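Side-chain contacts in ornithine carbamoyltransferase (Giardia intestinalis, PDB 3GRF), which probably catalyses carbamoyl transfer between carbamoyl phosphate and ornithine, a reaction of the parasite's arginine degradation pathway: residues A[53-56]-A[57-60]; A[93-96]-A[97-101]; A[114-117]-A[118-122]. All blocks are in the same frame, centred on the assembly; numbering follows the deposited sequence.

Interaction 1 of 3, residues A[53-56]-A[57-60]; sequences KPSL and RTRV
Ser-55 caps the N-terminus of helix 56-69 through its contact with Thr-58, in a local turn where the loop after strand 46-51 becomes the helix. The backbone N of Thr-58 donates to Ser-55 OG at 3.1 Å, with an N-H...O angle of 159°, so the N-cap hydroxyl takes up an amide of the first helical turn. That hydroxyl lies anti to the Ser-55 backbone N and beside its carbonyl carbon (chi1 162°), a setting that turns it onto the opening turn. The main chain starts its regular helical pattern from the same residue: Arg-59 N reaches Ser-55 O at 2.8 Å, and Val-60 N follows with an equally short 2.8 Å bond to Leu-56 O. Side chains add less. Arg-57 bends at chi3, bringing NH1 back to 3.9 Å from Ser-55 OG, which lies at the edge of the guanidinium, in its plane. Leu-56 and Val-60 meet one helical turn apart on another flank, through a loose apolar contact of 4.3 Å between Leu-56 CG and Val-60 CG2. The sequence Ser-55 to Arg-59 matches the Ser-x-Arg-Thr-Arg signature of carbamoyltransferases, which in relatives receives the phosphate of carbamoyl phosphate at this helix start; the same role is probable here. Thr-58 OG1 is hydrogen-bonded to Arg-310, and the Arg-59 guanidinium pairs with Glu-63 and with Glu-77 of the second subunit. The turn thus lies between strand 46-51, whose Phe-51 touches both Thr-58 and Arg-59, and the second subunit, whose Tyr-76 packs on Leu-56 and whose Met-100 packs on Val-60.

Interaction 2 of 3, residues A[93-96]-A[97-101]; sequences TAEV and FSRMV
Glu-95 and Arg-99 form an i to i+4 salt bridge where helix 90-97 ends, joined there by hydrogen bonds and apolar contacts. In the salt bridge, Arg-99 NH1 meets Glu-95 OE2 at 2.9 Å on the anti side of the carboxylate, and the planes of the two groups are turned 56° apart. The same NH1 also donates to Glu-95 O at 2.8 Å, from above the carbonyl plane, so one nitrogen spans side chain and backbone of one residue. Arg-99 NE has a separate partner, Asp-305 of the third subunit, consistent with a guanidinium whose rotation is fixed from two directions.

Among the other polar contacts, Ala-94 O accepts Ser-98 N at 3.1 Å and also Ser-98 OG, in a bond so short that its length is doubtful. Phe-97 N closes a regular helical bond on Thr-93 O, while Phe-97 O takes both Met-100 N and Val-101 N as the chain turns out of the helix.

The apolar part centres on Phe-97, whose CG sits in the crowded position between backbone N and carbonyl carbon (chi1 65°), folding the ring back along its own helix. Ala-94 CA then stands over one ring face in a CH-pi contact, 3.6 Å from the centroid, and Thr-93 CG2 approaches CD1 of the ring at 3.8 Å. Val-96 CG1 and Met-100 CE touch at 4.2 Å, both residues packing on Ala-307 of the third subunit. From the helix end the Phe-97 ring reaches Leu-48 of strand 46-51 and Met-117 of helix 111-120, and it meets the Phe-50 ring.

Interaction 3 of 3, residues A[114-117]-A[118-122]; sequences MREM and AQHAS
Gln-119 N donates to Arg-115 O at 2.8 Å, a backbone bond in the last turns of helix 111-120. This is the helix of the beta-alpha-beta unit that links strand 103-107 to the parallel strand 125-127. One residue earlier, Ala-118 N donates to Met-114 O at 3.0 Å. Ala-121 is the first residue to leave helical backbone angles, and the bonds there are weak: Met-117 O is approached by Ala-121 N at 3.1 Å and His-120 N at 3.3 Å, both poorly aimed.

On the outer flank, Glu-116 and His-120 pair one turn apart. Glu-116 CG points anti to the backbone N (chi1 167°), and a bend at chi2 (54°) swings the carboxylate along the helix to the imidazole edge. The carboxylate and ring planes are 54° apart, and the bond from His-120 NE2 to Glu-116 OE2, short at 2.8 Å, is weak because its N-H is poorly aimed.

The inner flank is apolar: Met-114 lies on Ala-106 of strand 103-107 and on Cys-125 and Asn-127 of strand 125-127, while Met-117 reaches Cys-104. At the His-120 ring, CD2 sits beside two oxygens of one residue, 3.0 Å from Glu-116 OE2 and 3.1 Å from Glu-116 O.

How the interactions relate
All three are local contacts at helix ends in the carbamoyl-phosphate-binding domain, and each mixes buried with more open residues. Interaction 1 is a helix start, where a hydroxyl satisfies an amide; interactions 2 and 3 are helix ends, where a glutamate pairs with a residue one turn on. In interaction 2 that pair is a true salt bridge at a subunit boundary, and a carbonyl collects two donors; in interaction 3, whose segments touch no other chain, the pair and the last backbone bonds are weak. Interactions 2 and 3 touch through Phe-97 on Met-117 and a probable hydrogen bond from Ser-122 N to Ser-98 OG; interaction 1 stands clear of both, facing another subunit.

Interaction 1 of 3, residues A[53-56]-A[57-60]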
loop_
_atom_site.group_PDB
_atom_site.type_symbol
_atom_site.label_atom_id
_atom_site.label_comp_id
_atom_site.label_asym_id
_atom_site.label_seq_id
_atom_site.Cartn_x
_atom_site.Cartn_y
_atom_site.Cartn_z
ATOM N N LYS A 53 -12.327 -0.883 8.949
ATOM C CA LYS A 53 -12.343 -2.336 9.090
ATOM C C LYS A 53 -12.151 -2.922 7.684
ATOM O O LYS A 53 -12.760 -2.467 6.709
ATOM C CB LYS A 53 -13.637 -2.793 9.795
ATOM C CG LYS A 53 -14.256 -4.051 9.230
ATOM C CD LYS A 53 -15.294 -4.646 10.166
ATOM C CE LYS A 53 -15.851 -5.946 9.612
ATOM N NZ LYS A 53 -14.930 -6.569 8.624
ATOM N N PRO A 54 -11.279 -3.977 7.609
ATOM C CA PRO A 54 -10.962 -4.634 6.335
ATOM C C PRO A 54 -12.176 -5.258 5.641
ATOM O O PRO A 54 -13.075 -5.806 6.278
ATOM C CB PRO A 54 -9.996 -5.783 6.706
ATOM C CG PRO A 54 -9.349 -5.367 7.972
ATOM C CD PRO A 54 -10.022 -4.085 8.389
ATOM N N SER A 55 -12.150 -5.149 4.303
ATOM C CA SER A 55 -13.026 -5.951 3.485
ATOM C C SER A 55 -12.155 -6.278 2.315
ATOM O O SER A 55 -11.791 -5.385 1.541
ATOM C CB SER A 55 -14.249 -5.167 2.986
ATOM O OG SER A 55 -14.887 -5.819 1.871
ATOM N N LEU A 56 -11.830 -7.553 2.197
ATOM C CA LEU A 56 -11.017 -8.047 1.123
ATOM C C LEU A 56 -11.632 -7.610 -0.179
ATOM O O LEU A 56 -10.952 -7.040 -1.008
ATOM C CB LEU A 56 -10.948 -9.578 1.177
ATOM C CG LEU A 56 -10.038 -10.174 0.096
ATOM C CD1 LEU A 56 -8.896 -10.935 0.724
ATOM C CD2 LEU A 56 -10.855 -11.033 -0.822
ATOM N N ARG A 57 -12.925 -7.895 -0.354
ATOM C CA ARG A 57 -13.681 -7.531 -1.558
ATOM C C ARG A 57 -13.540 -6.065 -1.901
ATOM O O ARG A 57 -13.252 -5.714 -3.039
ATOM C CB ARG A 57 -15.175 -7.821 -1.392
ATOM C CG ARG A 57 -15.635 -9.143 -1.954
ATOM C CD ARG A 57 -16.852 -9.568 -1.137
ATOM N NE ARG A 57 -16.544 -10.736 -0.341
ATOM C CZ ARG A 57 -15.831 -10.744 0.787
ATOM N NH1 ARG A 57 -15.310 -9.633 1.296
ATOM N NH2 ARG A 57 -15.617 -11.896 1.404
ATOM N N THR A 58 -13.777 -5.208 -0.905
ATOM C CA THR A 58 -13.808 -3.771 -1.173
ATOM C C THR A 58 -12.384 -3.305 -1.466
ATOM O O THR A 58 -12.148 -2.642 -2.464
ATOM C CB THR A 58 -14.531 -2.972 -0.056
ATOM O OG1 THR A 58 -15.895 -3.413 0.007
ATOM C CG2 THR A 58 -14.523 -1.467 -0.326
ATOM N N ARG A 59 -11.435 -3.699 -0.632
ATOM C CA ARG A 59 -10.074 -3.257 -0.802
ATOM C C ARG A 59 -9.441 -3.735 -2.102
ATOM O O ARG A 59 -8.782 -2.958 -2.800
ATOM C CB ARG A 59 -9.205 -3.717 0.352
ATOM C CG ARG A 59 -8.134 -2.709 0.660
ATOM C CD ARG A 59 -6.780 -3.197 0.246
ATOM N NE ARG A 59 -6.149 -3.787 1.399
ATOM C CZ ARG A 59 -4.851 -3.743 1.669
ATOM N NH1 ARG A 59 -3.991 -3.114 0.874
ATOM N NH2 ARG A 59 -4.431 -4.348 2.767
ATOM N N VAL A 60 -9.615 -5.006 -2.432
ATOM C CA VAL A 60 -8.924 -5.538 -3.623
ATOM C C VAL A 60 -9.550 -4.943 -4.870
ATOM O O VAL A 60 -8.855 -4.699 -5.865
ATOM C CB VAL A 60 -8.959 -7.114 -3.670
ATOM C CG1 VAL A 60 -8.748 -7.678 -5.083
ATOM C CG2 VAL A 60 -7.947 -7.714 -2.720
#

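Interaction 2 of 3, residues A[93-96]-A[97-101]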
loop_
_atom_site.group_PDB
_atom_site.type_symbol
_atom_site.label_atom_id
_atom_site.label_comp_id
_atom_site.label_asym_id
_atom_site.label_seq_id
_atom_site.Cartn_x
_atom_site.Cartn_y
_atom_site.Cartn_z
ATOM N N THR A 93 -8.867 17.210 8.036
ATOM C CA THR A 93 -8.417 16.057 7.272
ATOM C C THR A 93 -8.967 16.168 5.836
ATOM O O THR A 93 -8.197 16.167 4.866
ATOM C CB THR A 93 -8.805 14.736 7.983
ATOM O OG1 THR A 93 -8.171 14.691 9.264
ATOM C CG2 THR A 93 -8.357 13.544 7.189
ATOM N N ALA A 94 -10.292 16.329 5.710
ATOM C CA ALA A 94 -10.927 16.382 4.399
ATOM C C ALA A 94 -10.454 17.583 3.574
ATOM O O ALA A 94 -10.224 17.463 2.387
ATOM C CB ALA A 94 -12.444 16.359 4.532
ATOM N N GLU A 95 -10.331 18.749 4.214
ATOM C CA GLU A 95 -9.823 19.966 3.564
ATOM C C GLU A 95 -8.435 19.724 3.019
ATOM O O GLU A 95 -8.087 20.178 1.942
ATOM C CB GLU A 95 -9.803 21.166 4.530
ATOM C CG GLU A 95 -11.177 21.825 4.798
ATOM C CD GLU A 95 -11.698 22.717 3.662
ATOM O OE1 GLU A 95 -12.733 23.400 3.860
ATOM O OE2 GLU A 95 -11.112 22.764 2.577
ATOM N N VAL A 96 -7.659 18.955 3.760
ATOM C CA VAL A 96 -6.278 18.714 3.387
ATOM C C VAL A 96 -6.149 17.637 2.306
ATOM O O VAL A 96 -5.340 17.793 1.409
ATOM C CB VAL A 96 -5.455 18.378 4.633
ATOM C CG1 VAL A 96 -4.152 17.721 4.265
ATOM C CG2 VAL A 96 -5.275 19.665 5.507
ATOM N N PHE A 97 -6.913 16.539 2.387
ATOM C CA PHE A 97 -6.771 15.508 1.334
ATOM C C PHE A 97 -7.348 15.923 -0.015
ATOM O O PHE A 97 -6.890 15.454 -1.037
ATOM C CB PHE A 97 -7.113 14.040 1.755
ATOM C CG PHE A 97 -8.583 13.758 2.143
ATOM C CD1 PHE A 97 -8.888 13.313 3.448
ATOM C CD2 PHE A 97 -9.623 13.850 1.216
ATOM C CE1 PHE A 97 -10.210 12.984 3.816
ATOM C CE2 PHE A 97 -10.951 13.536 1.564
ATOM C CZ PHE A 97 -11.243 13.100 2.859
ATOM N N SER A 98 -8.311 16.854 0.013
ATOM C CA SER A 98 -8.964 17.383 -1.180
ATOM C C SER A 98 -8.064 18.308 -1.978
ATOM O O SER A 98 -8.395 18.664 -3.094
ATOM C CB SER A 98 -10.239 18.140 -0.839
ATOM O OG SER A 98 -11.052 17.418 0.050
ATOM N N ARG A 99 -6.930 18.687 -1.424
ATOM C CA ARG A 99 -5.950 19.459 -2.186
ATOM C C ARG A 99 -4.760 18.590 -2.588
ATOM O O ARG A 99 -3.730 19.122 -2.995
ATOM C CB ARG A 99 -5.465 20.591 -1.312
ATOM C CG ARG A 99 -6.460 21.680 -1.085
ATOM C CD ARG A 99 -5.929 22.538 0.051
ATOM N NE ARG A 99 -6.650 23.811 0.258
ATOM C CZ ARG A 99 -7.884 23.901 0.755
ATOM N NH1 ARG A 99 -8.564 22.811 1.093
ATOM N NH2 ARG A 99 -8.429 25.084 0.934
ATOM N N MET A 100 -4.868 17.263 -2.387
ATOM C CA MET A 100 -3.794 16.303 -2.759
ATOM C C MET A 100 -4.302 15.199 -3.679
ATOM O O MET A 100 -3.757 15.026 -4.776
ATOM C CB MET A 100 -3.084 15.690 -1.538
ATOM C CG MET A 100 -2.117 16.652 -0.775
ATOM S SD MET A 100 -1.394 15.832 0.657
ATOM C CE MET A 100 -0.855 17.195 1.643
ATOM N N VAL A 101 -5.355 14.480 -3.228
ATOM C CA VAL A 101 -5.909 13.340 -3.962
ATOM C C VAL A 101 -7.035 13.801 -4.900
ATOM O O VAL A 101 -7.498 14.954 -4.829
ATOM C CB VAL A 101 -6.323 12.196 -3.009
ATOM C CG1 VAL A 101 -5.108 11.812 -2.151
ATOM C CG2 VAL A 101 -7.525 12.632 -2.114
#

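Interaction 3 of 3, residues A[114-117]-A[118-122]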
loop_
_atom_site.group_PDB
_atom_site.type_symbol
_atom_site.label_atom_id
_atom_site.label_comp_id
_atom_site.label_asym_id
_atom_site.label_seq_id
_atom_site.Cartn_x
_atom_site.Cartn_y
_atom_site.Cartn_z
ATOM N N MET A 114 -19.207 9.476 7.785
ATOM C CA MET A 114 -19.161 9.505 6.330
ATOM C C MET A 114 -19.676 10.815 5.765
ATOM O O MET A 114 -19.074 11.384 4.829
ATOM C CB MET A 114 -19.954 8.316 5.761
ATOM C CG MET A 114 -19.843 8.163 4.256
ATOM S SD MET A 114 -18.189 7.639 3.805
ATOM C CE MET A 114 -17.755 8.829 2.546
ATOM N N ARG A 115 -20.802 11.270 6.310
ATOM C CA ARG A 115 -21.426 12.552 5.963
ATOM C C ARG A 115 -20.615 13.756 6.380
ATOM O O ARG A 115 -20.572 14.745 5.654
ATOM C CB ARG A 115 -22.784 12.692 6.640
ATOM C CG ARG A 115 -23.947 12.242 5.784
ATOM C CD ARG A 115 -25.017 11.662 6.692
ATOM N NE ARG A 115 -26.092 10.985 5.967
ATOM C CZ ARG A 115 -27.196 10.510 6.540
ATOM N NH1 ARG A 115 -27.377 10.638 7.851
ATOM N NH2 ARG A 115 -28.124 9.903 5.802
ATOM N N GLU A 116 -20.027 13.677 7.577
ATOM C CA GLU A 116 -19.121 14.684 8.113
ATOM C C GLU A 116 -17.922 14.868 7.172
ATOM O O GLU A 116 -17.640 15.987 6.703
ATOM C CB GLU A 116 -18.765 14.255 9.561
ATOM C CG GLU A 116 -17.592 14.909 10.341
ATOM C CD GLU A 116 -17.626 16.422 10.430
ATOM O OE1 GLU A 116 -17.210 16.953 11.478
ATOM O OE2 GLU A 116 -18.017 17.085 9.449
ATOM N N MET A 117 -17.264 13.759 6.828
ATOM C CA MET A 117 -16.110 13.795 5.927
ATOM C C MET A 117 -16.478 14.386 4.582
ATOM O O MET A 117 -15.851 15.340 4.120
ATOM C CB MET A 117 -15.548 12.396 5.711
ATOM C CG MET A 117 -14.284 12.399 4.869
ATOM S SD MET A 117 -13.841 10.727 4.318
ATOM C CE MET A 117 -13.110 10.141 5.844
ATOM N N ALA A 118 -17.494 13.804 3.950
ATOM C CA ALA A 118 -18.013 14.330 2.699
ATOM C C ALA A 118 -18.379 15.832 2.804
ATOM O O ALA A 118 -18.108 16.599 1.886
ATOM C CB ALA A 118 -19.219 13.491 2.228
ATOM N N GLN A 119 -18.987 16.252 3.914
ATOM C CA GLN A 119 -19.406 17.662 4.091
ATOM C C GLN A 119 -18.284 18.613 3.694
ATOM O O GLN A 119 -18.487 19.541 2.892
ATOM C CB GLN A 119 -19.789 17.912 5.553
ATOM C CG GLN A 119 -20.897 18.919 5.827
ATOM C CD GLN A 119 -21.711 18.508 7.061
ATOM O OE1 GLN A 119 -22.624 17.665 6.978
ATOM N NE2 GLN A 119 -21.359 19.078 8.220
ATOM N N HIS A 120 -17.085 18.352 4.222
ATOM C CA HIS A 120 -15.963 19.309 4.079
ATOM C C HIS A 120 -15.032 18.984 2.930
ATOM O O HIS A 120 -14.160 19.769 2.612
ATOM C CB HIS A 120 -15.130 19.357 5.349
ATOM C CG HIS A 120 -15.936 19.603 6.574
ATOM N ND1 HIS A 120 -16.368 20.855 6.938
ATOM C CD2 HIS A 120 -16.394 18.752 7.518
ATOM C CE1 HIS A 120 -17.055 20.766 8.062
ATOM N NE2 HIS A 120 -17.087 19.501 8.437
ATOM N N ALA A 121 -15.209 17.803 2.348
ATOM C CA ALA A 121 -14.391 17.341 1.252
ATOM C C ALA A 121 -14.769 18.077 -0.021
ATOM O O ALA A 121 -15.924 18.401 -0.266
ATOM C CB ALA A 121 -14.531 15.847 1.089
ATOM N N SER A 122 -13.758 18.371 -0.815
ATOM C CA SER A 122 -13.901 19.071 -2.079
ATOM C C SER A 122 -13.450 18.197 -3.284
ATOM O O SER A 122 -13.318 18.699 -4.395
ATOM C CB SER A 122 -13.069 20.349 -2.022
ATOM O OG SER A 122 -13.259 21.126 -3.201
#